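Local coordinates for possible sortase-like protein (Corynebacterium diphtheriae, PDB 5UUS), which is a sortase, SrtF, probably of class E and probably a membrane-bound cysteine transpeptidase that joins proteins bearing a sorting signal to the cell surface, at residues G152-V157 / H208-E213; V168-A173 / R204-A209. All coordinates share one frame; numbering follows the deposited sequence.

Contact 1. Residues G152-V157 / H208-E213. With EDO (1,2-ethanediol), chain G.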
loop_
_atom_site.group_PDB
_atom_site.type_symbol
_atom_site.label_atom_id
_atom_site.label_comp_id
_atom_site.label_asym_id
_atom_site.label_seq_id
_atom_site.Cartn_x
_atom_site.Cartn_y
_atom_site.Cartn_z
ATOM N N GLY A 152 -8.205 17.943 -6.539
ATOM C CA GLY A 152 -7.443 18.448 -5.413
ATOM C C GLY A 152 -6.009 17.980 -5.396
ATOM O O GLY A 152 -5.375 17.806 -6.446
ATOM N N ASP A 153 -5.481 17.780 -4.192
ATOM C CA ASP A 153 -4.068 17.452 -4.039
ATOM C C ASP A 153 -3.664 16.115 -4.676
ATOM O O ASP A 153 -2.489 15.860 -4.899
ATOM C CB ASP A 153 -3.713 17.451 -2.558
ATOM C CG ASP A 153 -3.900 18.822 -1.923
ATOM O OD1 ASP A 153 -3.804 19.841 -2.636
ATOM O OD2 ASP A 153 -4.145 18.888 -0.713
ATOM N N TYR A 154 -4.640 15.265 -4.943
ATOM C CA TYR A 154 -4.379 13.939 -5.482
ATOM C C TYR A 154 -4.828 13.822 -6.952
ATOM O O TYR A 154 -4.910 12.732 -7.514
ATOM C CB TYR A 154 -5.056 12.897 -4.563
ATOM C CG TYR A 154 -4.333 12.833 -3.223
ATOM C CD1 TYR A 154 -4.645 13.724 -2.197
ATOM C CD2 TYR A 154 -3.278 11.938 -3.014
ATOM C CE1 TYR A 154 -3.964 13.696 -0.977
ATOM C CE2 TYR A 154 -2.587 11.909 -1.789
ATOM C CZ TYR A 154 -2.941 12.792 -0.787
ATOM O OH TYR A 154 -2.254 12.784 0.411
ATOM N N GLU A 155 -5.112 14.958 -7.579
ATOM C CA GLU A 155 -5.580 14.948 -8.970
ATOM C C GLU A 155 -4.554 14.297 -9.917
ATOM O O GLU A 155 -4.914 13.525 -10.800
ATOM C CB GLU A 155 -5.900 16.371 -9.435
ATOM C CG GLU A 155 -6.075 16.465 -10.958
ATOM C CD GLU A 155 -6.592 17.835 -11.407
ATOM O OE1 GLU A 155 -6.743 18.743 -10.546
ATOM O OE2 GLU A 155 -6.856 17.983 -12.623
ATOM N N HIS A 156 -3.273 14.569 -9.699
ATOM C CA HIS A 156 -2.210 14.049 -10.567
ATOM C C HIS A 156 -1.823 12.580 -10.280
ATOM O O HIS A 156 -0.986 12.015 -10.966
ATOM C CB HIS A 156 -0.971 14.928 -10.417
ATOM C CG HIS A 156 -0.317 14.800 -9.076
ATOM N ND1 HIS A 156 -0.814 15.413 -7.942
ATOM C CD2 HIS A 156 0.773 14.101 -8.676
ATOM C CE1 HIS A 156 -0.047 15.105 -6.910
ATOM N NE2 HIS A 156 0.908 14.294 -7.327
ATOM N N VAL A 157 -2.415 11.963 -9.266
ATOM C CA VAL A 157 -1.927 10.650 -8.823
ATOM C C VAL A 157 -2.683 9.521 -9.500
ATOM O O VAL A 157 -3.844 9.282 -9.205
ATOM C CB VAL A 157 -2.036 10.487 -7.288
ATOM C CG1 VAL A 157 -1.482 9.114 -6.868
ATOM C CG2 VAL A 157 -1.296 11.634 -6.565
ATOM N N HIS A 208 -0.758 2.853 -6.775
ATOM C CA HIS A 208 -1.117 3.667 -5.605
ATOM C C HIS A 208 -2.520 3.306 -5.143
ATOM O O HIS A 208 -3.456 3.176 -5.951
ATOM C CB HIS A 208 -1.063 5.180 -5.914
ATOM C CG HIS A 208 0.312 5.719 -6.148
ATOM N ND1 HIS A 208 1.341 5.577 -5.230
ATOM C CD2 HIS A 208 0.833 6.424 -7.185
ATOM C CE1 HIS A 208 2.429 6.168 -5.694
ATOM N NE2 HIS A 208 2.146 6.685 -6.885
ATOM N N ALA A 209 -2.663 3.141 -3.840
ATOM C CA ALA A 209 -3.953 2.903 -3.222
ATOM C C ALA A 209 -4.095 3.902 -2.050
ATOM O O ALA A 209 -3.106 4.283 -1.419
ATOM C CB ALA A 209 -4.047 1.440 -2.727
ATOM N N MET A 210 -5.320 4.310 -1.766
ATOM C CA MET A 210 -5.590 5.302 -0.745
ATOM C C MET A 210 -6.306 4.663 0.450
ATOM O O MET A 210 -7.203 3.816 0.287
ATOM C CB MET A 210 -6.421 6.459 -1.326
ATOM C CG MET A 210 -6.812 7.514 -0.286
ATOM S SD MET A 210 -7.599 8.982 -0.982
ATOM C CE MET A 210 -6.206 9.685 -1.911
ATOM N N LEU A 211 -5.924 5.112 1.644
ATOM C CA LEU A 211 -6.402 4.556 2.917
ATOM C C LEU A 211 -7.850 4.933 3.201
ATOM O O LEU A 211 -8.203 6.123 3.175
ATOM C CB LEU A 211 -5.505 5.043 4.065
ATOM C CG LEU A 211 -5.804 4.585 5.500
ATOM C CD1 LEU A 211 -5.398 3.124 5.668
ATOM C CD2 LEU A 211 -4.995 5.454 6.468
ATOM N N THR A 212 -8.671 3.922 3.499
ATOM C CA THR A 212 -10.104 4.121 3.750
ATOM C C THR A 212 -10.510 3.612 5.137
ATOM O O THR A 212 -11.524 4.036 5.678
ATOM C CB THR A 212 -10.991 3.401 2.687
ATOM O OG1 THR A 212 -10.759 1.987 2.750
ATOM C CG2 THR A 212 -10.663 3.891 1.256
ATOM N N GLU A 213 -9.735 2.681 5.683
ATOM C CA GLU A 213 -9.940 2.202 7.061
ATOM C C GLU A 213 -8.626 2.032 7.798
ATOM O O GLU A 213 -7.641 1.573 7.215
ATOM C CB GLU A 213 -10.650 0.858 7.093
ATOM C CG GLU A 213 -12.060 0.798 6.617
ATOM C CD GLU A 213 -12.601 -0.630 6.733
ATOM O OE1 GLU A 213 -12.784 -1.123 7.879
ATOM O OE2 GLU A 213 -12.808 -1.270 5.675
HETATM C C1 EDO G . -6.783 20.875 -0.453
HETATM O O1 EDO G . -6.998 21.896 -1.444
HETATM C C2 EDO G . -7.686 19.658 -0.697
HETATM O O2 EDO G . -7.101 18.734 -1.635
#
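The terminal methyl of M210 lies over one face of the Y154 ring, with CE 4.1 Å from the ring centroid and displaced toward the CG–CD2 side, a CH-pi contact. M210 reaches it with CG anti to its backbone N (chi1 177°) and an extended chi2; only the last bond bends, turning CE onto the ring. V157 CG1 comes obliquely to the H208 imidazole, 3.6 Å from H208 CD2, and the side chains run roughly at right angles. No hydrogen bond joins the segments, so the contact rests on two buried van der Waals contacts, methyl on phenol and methyl on imidazole. Two type I turns, G152 to E155 and Y154 to V157, present Y154 and V157 toward the strand. The first is closed by E155 N to G152 O at 3.1 Å. Within it, D153 N donates to O2 of an ethanediol at 3.2 Å; this molecule, probably from the crystallisation liquor, is also hydrogen-bonded to R148 NE. D153 OD2 forms a salt bridge with R148. R148, which packs on Y154, belongs to helix 143-151, whose Q145 and I149 touch M210, while I189 of strand 188-193 packs against Y154, H208 and M210, enclosing the contact between helix, loop and sheet.

Contact 2. Residues V168-A173 / R204-A209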
loop_
_atom_site.group_PDB
_atom_site.type_symbol
_atom_site.label_atom_id
_atom_site.label_comp_id
_atom_site.label_asym_id
_atom_site.label_seq_id
_atom_site.Cartn_x
_atom_site.Cartn_y
_atom_site.Cartn_z
ATOM N N VAL A 168 12.216 8.597 -7.863
ATOM C CA VAL A 168 12.157 8.449 -6.409
ATOM C C VAL A 168 10.925 9.120 -5.778
ATOM O O VAL A 168 10.508 8.728 -4.691
ATOM C CB VAL A 168 13.432 9.010 -5.734
ATOM C CG1 VAL A 168 14.678 8.342 -6.319
ATOM C CG2 VAL A 168 13.516 10.512 -5.899
ATOM N N SER A 169 10.301 10.074 -6.476
ATOM C CA SER A 169 9.155 10.778 -5.890
ATOM C C SER A 169 7.906 9.904 -5.874
ATOM O O SER A 169 6.914 10.269 -5.260
ATOM C CB SER A 169 8.858 12.097 -6.629
ATOM O OG SER A 169 8.490 11.875 -7.978
ATOM N N THR A 170 7.933 8.757 -6.549
ATOM C CA THR A 170 6.824 7.811 -6.417
ATOM C C THR A 170 6.582 7.359 -4.977
ATOM O O THR A 170 5.466 6.962 -4.645
ATOM C CB THR A 170 7.019 6.540 -7.271
ATOM O OG1 THR A 170 8.279 5.937 -6.973
ATOM C CG2 THR A 170 6.949 6.901 -8.799
ATOM N N ILE A 171 7.619 7.399 -4.141
ATOM C CA ILE A 171 7.472 6.978 -2.735
ATOM C C ILE A 171 7.455 8.178 -1.756
ATOM O O ILE A 171 7.450 7.982 -0.537
ATOM C CB ILE A 171 8.602 5.976 -2.313
ATOM C CG1 ILE A 171 9.966 6.655 -2.267
ATOM C CG2 ILE A 171 8.689 4.774 -3.283
ATOM C CD1 ILE A 171 11.082 5.741 -1.747
ATOM N N SER A 172 7.398 9.403 -2.285
ATOM C CA SER A 172 7.267 10.611 -1.449
ATOM C C SER A 172 5.932 10.674 -0.731
ATOM O O SER A 172 4.938 10.129 -1.224
ATOM C CB SER A 172 7.433 11.873 -2.293
ATOM O OG SER A 172 8.790 12.024 -2.659
ATOM N N ALA A 173 5.914 11.348 0.425
ATOM C CA ALA A 173 4.726 11.398 1.296
ATOM C C ALA A 173 3.476 11.773 0.497
ATOM O O ALA A 173 2.428 11.171 0.634
ATOM C CB ALA A 173 4.956 12.386 2.426
ATOM N N ARG A 204 9.856 0.163 -14.142
ATOM C CA ARG A 204 9.208 -0.129 -12.870
ATOM C C ARG A 204 7.723 0.076 -13.004
ATOM O O ARG A 204 7.284 1.057 -13.607
ATOM C CB ARG A 204 9.747 0.781 -11.750
ATOM C CG ARG A 204 11.246 0.651 -11.504
ATOM C CD ARG A 204 11.527 -0.680 -10.839
ATOM N NE ARG A 204 12.918 -0.829 -10.454
ATOM C CZ ARG A 204 13.878 -1.269 -11.270
ATOM N NH1 ARG A 204 13.605 -1.606 -12.524
ATOM N NH2 ARG A 204 15.111 -1.391 -10.823
ATOM N N MET A 205 6.940 -0.840 -12.448
ATOM C CA MET A 205 5.504 -0.610 -12.347
ATOM C C MET A 205 5.196 -0.029 -10.975
ATOM O O MET A 205 5.728 -0.517 -9.978
ATOM C CB MET A 205 4.711 -1.905 -12.547
ATOM C CG MET A 205 3.194 -1.748 -12.330
ATOM S SD MET A 205 2.334 -3.328 -12.633
ATOM C CE MET A 205 2.769 -3.553 -14.363
ATOM N N ILE A 206 4.323 0.978 -10.946
ATOM C CA ILE A 206 3.885 1.657 -9.722
ATOM C C ILE A 206 2.370 1.500 -9.539
ATOM O O ILE A 206 1.607 1.692 -10.494
ATOM C CB ILE A 206 4.200 3.175 -9.747
ATOM C CG1 ILE A 206 5.642 3.437 -10.162
ATOM C CG2 ILE A 206 3.895 3.828 -8.374
ATOM C CD1 ILE A 206 6.676 2.791 -9.226
ATOM N N VAL A 207 1.933 1.142 -8.329
ATOM C CA VAL A 207 0.500 1.149 -7.990
ATOM C C VAL A 207 0.266 2.000 -6.739
ATOM O O VAL A 207 1.037 1.915 -5.767
ATOM C CB VAL A 207 -0.040 -0.271 -7.761
ATOM C CG1 VAL A 207 -1.450 -0.217 -7.149
ATOM C CG2 VAL A 207 -0.026 -1.044 -9.063
ATOM N N HIS A 208 -0.758 2.853 -6.775
ATOM C CA HIS A 208 -1.117 3.667 -5.605
ATOM C C HIS A 208 -2.520 3.306 -5.143
ATOM O O HIS A 208 -3.456 3.176 -5.951
ATOM C CB HIS A 208 -1.063 5.180 -5.914
ATOM C CG HIS A 208 0.312 5.719 -6.148
ATOM N ND1 HIS A 208 1.341 5.577 -5.230
ATOM C CD2 HIS A 208 0.833 6.424 -7.185
ATOM C CE1 HIS A 208 2.429 6.168 -5.694
ATOM N NE2 HIS A 208 2.146 6.685 -6.885
ATOM N N ALA A 209 -2.663 3.141 -3.840
ATOM C CA ALA A 209 -3.953 2.903 -3.222
ATOM C C ALA A 209 -4.095 3.902 -2.050
ATOM O O ALA A 209 -3.106 4.283 -1.419
ATOM C CB ALA A 209 -4.047 1.440 -2.727
#
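T170, in a 3-10 turn (168-171) within the long connection between strands 160-163 and 188-193, rests its methyl on I206 of strand 204-216 in the sortase beta-barrel. The turn shows the i+3 bonding of a 3-10 helix, with I171 N to V168 O at 3.2 Å and S172 N to S169 O at 3.1 Å. In T170 the hydroxyl sits between the backbone N and the carbonyl carbon (chi1 54°), where OG1 hydrogen-bonds to the carbonyl O of D167. This leaves CG2 anti to the carbonyl carbon and directed at the strand, 3.9 Å from I206 CG1. I206 CG1 lies anti to the carbonyl carbon, and chi2 at -60° turns CD1 back, to 4.1 Å from the same T170 CG2; the side chains meet obliquely. F161 of strand 160-163 touches both T170 and I206.

H208, two residues along on the same side of the strand, has I206 CG2 against one face of its imidazole, 3.6 Å above the ring plane and toward the rim. Its nitrogens are occupied elsewhere: ND1 pairs with T191 OG1 and NE2 with E176 OE2, which together would fix the rotation of the ring. What it turns to the 3-10 segment is therefore a carbon edge, and T170 O lies in the plane of the ring, 3.3 Å from H208 CE1.

Overall arrangement
Contacts 1 and 2 use overlapping parts of strand 204-216, their centres about 11 Å apart, and H208 is the residue that both use. The loop 152-157 meets its imidazole from the CG–CD2 side, whereas the 168-173 segment approaches at CE1; 152-157 and 168-173 do not touch each other. I206, H208 and M210, every second residue, point to the same side of the strand, where the two loops, before and after strand 160-163, lie. Both contacts lie away from the predicted catalytic H90 and C195, the latter deposited as S-hydroxycysteine. Bound diols, probably from the crystallisation liquor, adjoin both: ethanediol at D153 and a methylpentanediol about 4 Å from the T170 side chain.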